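Local coordinates for protein condensin complex subunit 3 (PDB 5OQR) that serves as a regulatory subunit of condensin, the complex required for conversion of interphase chromatin into mitotic-like condensed chromosomes, at residues S414-F419 with E471-S476. Numbering follows the deposited sequence.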
loop_
_atom_site.group_PDB
_atom_site.type_symbol
_atom_site.label_atom_id
_atom_site.label_comp_id
_atom_site.label_asym_id
_atom_site.label_seq_id
_atom_site.Cartn_x
_atom_site.Cartn_y
_atom_site.Cartn_z
ATOM N N SER A 414 -2.320 -4.433 -41.526
ATOM C CA SER A 414 -3.517 -3.650 -41.803
ATOM C C SER A 414 -4.754 -4.215 -41.117
ATOM O O SER A 414 -5.712 -3.469 -40.887
ATOM C CB SER A 414 -3.752 -3.572 -43.312
ATOM O OG SER A 414 -3.712 -4.860 -43.900
ATOM N N SER A 415 -4.760 -5.502 -40.787
ATOM C CA SER A 415 -5.921 -6.123 -40.165
ATOM C C SER A 415 -5.482 -7.412 -39.487
ATOM O O SER A 415 -4.355 -7.877 -39.661
ATOM C CB SER A 415 -7.020 -6.396 -41.193
ATOM O OG SER A 415 -6.579 -7.321 -42.170
ATOM N N GLU A 416 -6.399 -7.985 -38.704
ATOM C CA GLU A 416 -6.115 -9.255 -38.046
ATOM C C GLU A 416 -5.849 -10.359 -39.056
ATOM O O GLU A 416 -5.038 -11.253 -38.795
ATOM C CB GLU A 416 -7.278 -9.657 -37.138
ATOM C CG GLU A 416 -7.417 -8.820 -35.883
ATOM C CD GLU A 416 -8.396 -9.425 -34.897
ATOM O OE1 GLU A 416 -8.978 -10.483 -35.215
ATOM O OE2 GLU A 416 -8.582 -8.846 -33.806
ATOM N N ASN A 417 -6.519 -10.319 -40.208
ATOM C CA ASN A 417 -6.362 -11.384 -41.191
ATOM C C ASN A 417 -4.952 -11.388 -41.768
ATOM O O ASN A 417 -4.308 -12.440 -41.852
ATOM C CB ASN A 417 -7.404 -11.230 -42.298
ATOM C CG ASN A 417 -7.597 -12.506 -43.094
ATOM O OD1 ASN A 417 -7.308 -12.556 -44.289
ATOM N ND2 ASN A 417 -8.077 -13.550 -42.429
ATOM N N ASP A 418 -4.451 -10.219 -42.170
ATOM C CA ASP A 418 -3.074 -10.134 -42.640
ATOM C C ASP A 418 -2.092 -10.531 -41.549
ATOM O O ASP A 418 -1.030 -11.091 -41.841
ATOM C CB ASP A 418 -2.769 -8.719 -43.131
ATOM C CG ASP A 418 -3.680 -8.287 -44.262
ATOM O OD1 ASP A 418 -3.884 -7.067 -44.428
ATOM O OD2 ASP A 418 -4.195 -9.168 -44.982
ATOM N N PHE A 419 -2.429 -10.250 -40.288
ATOM C CA PHE A 419 -1.550 -10.617 -39.184
ATOM C C PHE A 419 -1.511 -12.127 -38.989
ATOM O O PHE A 419 -0.445 -12.698 -38.736
ATOM C CB PHE A 419 -2.007 -9.915 -37.906
ATOM C CG PHE A 419 -1.336 -10.418 -36.664
ATOM C CD1 PHE A 419 -2.016 -11.236 -35.780
ATOM C CD2 PHE A 419 -0.026 -10.078 -36.382
ATOM C CE1 PHE A 419 -1.404 -11.699 -34.636
ATOM C CE2 PHE A 419 0.593 -10.539 -35.241
ATOM C CZ PHE A 419 -0.096 -11.352 -34.367
ATOM N N GLU A 471 -3.084 -14.309 -28.705
ATOM C CA GLU A 471 -3.155 -13.230 -27.731
ATOM C C GLU A 471 -3.482 -11.890 -28.369
ATOM O O GLU A 471 -3.924 -10.978 -27.664
ATOM C CB GLU A 471 -1.828 -13.108 -26.978
ATOM C CG GLU A 471 -1.826 -13.745 -25.604
ATOM C CD GLU A 471 -0.444 -13.779 -24.981
ATOM O OE1 GLU A 471 0.451 -13.062 -25.480
ATOM O OE2 GLU A 471 -0.249 -14.524 -23.999
ATOM N N ASN A 472 -3.282 -11.750 -29.680
ATOM C CA ASN A 472 -3.381 -10.463 -30.357
ATOM C C ASN A 472 -4.551 -10.385 -31.330
ATOM O O ASN A 472 -4.605 -9.454 -32.140
ATOM C CB ASN A 472 -2.075 -10.160 -31.091
ATOM C CG ASN A 472 -1.008 -9.614 -30.172
ATOM O OD1 ASN A 472 -0.166 -10.355 -29.671
ATOM N ND2 ASN A 472 -1.042 -8.309 -29.938
ATOM N N ILE A 473 -5.489 -11.330 -31.276
ATOM C CA ILE A 473 -6.710 -11.253 -32.062
ATOM C C ILE A 473 -7.895 -11.378 -31.116
ATOM O O ILE A 473 -7.786 -11.908 -30.009
ATOM C CB ILE A 473 -6.772 -12.325 -33.170
ATOM C CG1 ILE A 473 -6.570 -13.723 -32.587
ATOM C CG2 ILE A 473 -5.722 -12.041 -34.227
ATOM C CD1 ILE A 473 -6.946 -14.827 -33.540
ATOM N N THR A 474 -9.042 -10.870 -31.571
ATOM C CA THR A 474 -10.216 -10.736 -30.723
ATOM C C THR A 474 -11.430 -11.528 -31.189
ATOM O O THR A 474 -12.323 -11.777 -30.373
ATOM C CB THR A 474 -10.619 -9.258 -30.605
ATOM O OG1 THR A 474 -10.602 -8.650 -31.901
ATOM C CG2 THR A 474 -9.664 -8.520 -29.680
ATOM N N SER A 475 -11.499 -11.922 -32.459
ATOM C CA SER A 475 -12.636 -12.677 -32.963
ATOM C C SER A 475 -12.144 -13.743 -33.928
ATOM O O SER A 475 -11.049 -13.648 -34.487
ATOM C CB SER A 475 -13.659 -11.770 -33.657
ATOM O OG SER A 475 -13.076 -11.090 -34.754
ATOM N N SER A 476 -12.969 -14.770 -34.111
ATOM C CA SER A 476 -12.621 -15.897 -34.963
ATOM C C SER A 476 -13.088 -15.721 -36.398
ATOM O O SER A 476 -12.968 -16.655 -37.198
ATOM C CB SER A 476 -13.208 -17.190 -34.386
ATOM O OG SER A 476 -14.623 -17.154 -34.379
#
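E416 and T474 make the polar half of this contact. Carboxylate oxygen OE2 of E416 accepts two hydrogen bonds from one residue of the loop. The hydroxyl OG1 of T474 lies 2.8 Å from E416 OE2, and the backbone N of T474 lies 3.1 Å from the same oxygen. Both donors come from the syn side. The hydroxyl stays near the carboxylate plane, 17° out of it, while the backbone N is tilted further from that plane. The hydrogen bond from the backbone N of T474 is bent, 140° at the hydrogen. In T474, OG1 sits between the backbone N and the carbonyl carbon (chi1 46°), which keeps hydroxyl and amide close enough to share one acceptor. The E416 chain is extended beyond CG and carries the carboxylate across to the loop, where the side chains of E416 and T474 cross at about a right angle.

I473 also packs its aliphatic carbon against the carboxylate, with I473 CB 3.5 Å from E416 OE1. The apolar contacts centre on its methyl CG2. I473 CG2 is 4.0 Å from CG of E416. The same methyl meets the F419 ring at the edge, near the ring plane, with I473 CG2 4.1 Å from F419 CD1. One residue earlier, CB of N472 approaches CE1 of F419 at 3.9 Å. The ring also packs on I406 and R410 of helix 399-412.

On the loop, the backbone O of I473 is hydrogen-bonded to a basic side chain of another protein chain, and T474 packs on an apolar side chain of that chain.

S415 is the N-cap of helix 416-434, and E416 opens its first turn. The contact packs this helix start on the loop between helices 457-471 and 480-495, within the all-helical HEAT-repeat solenoid.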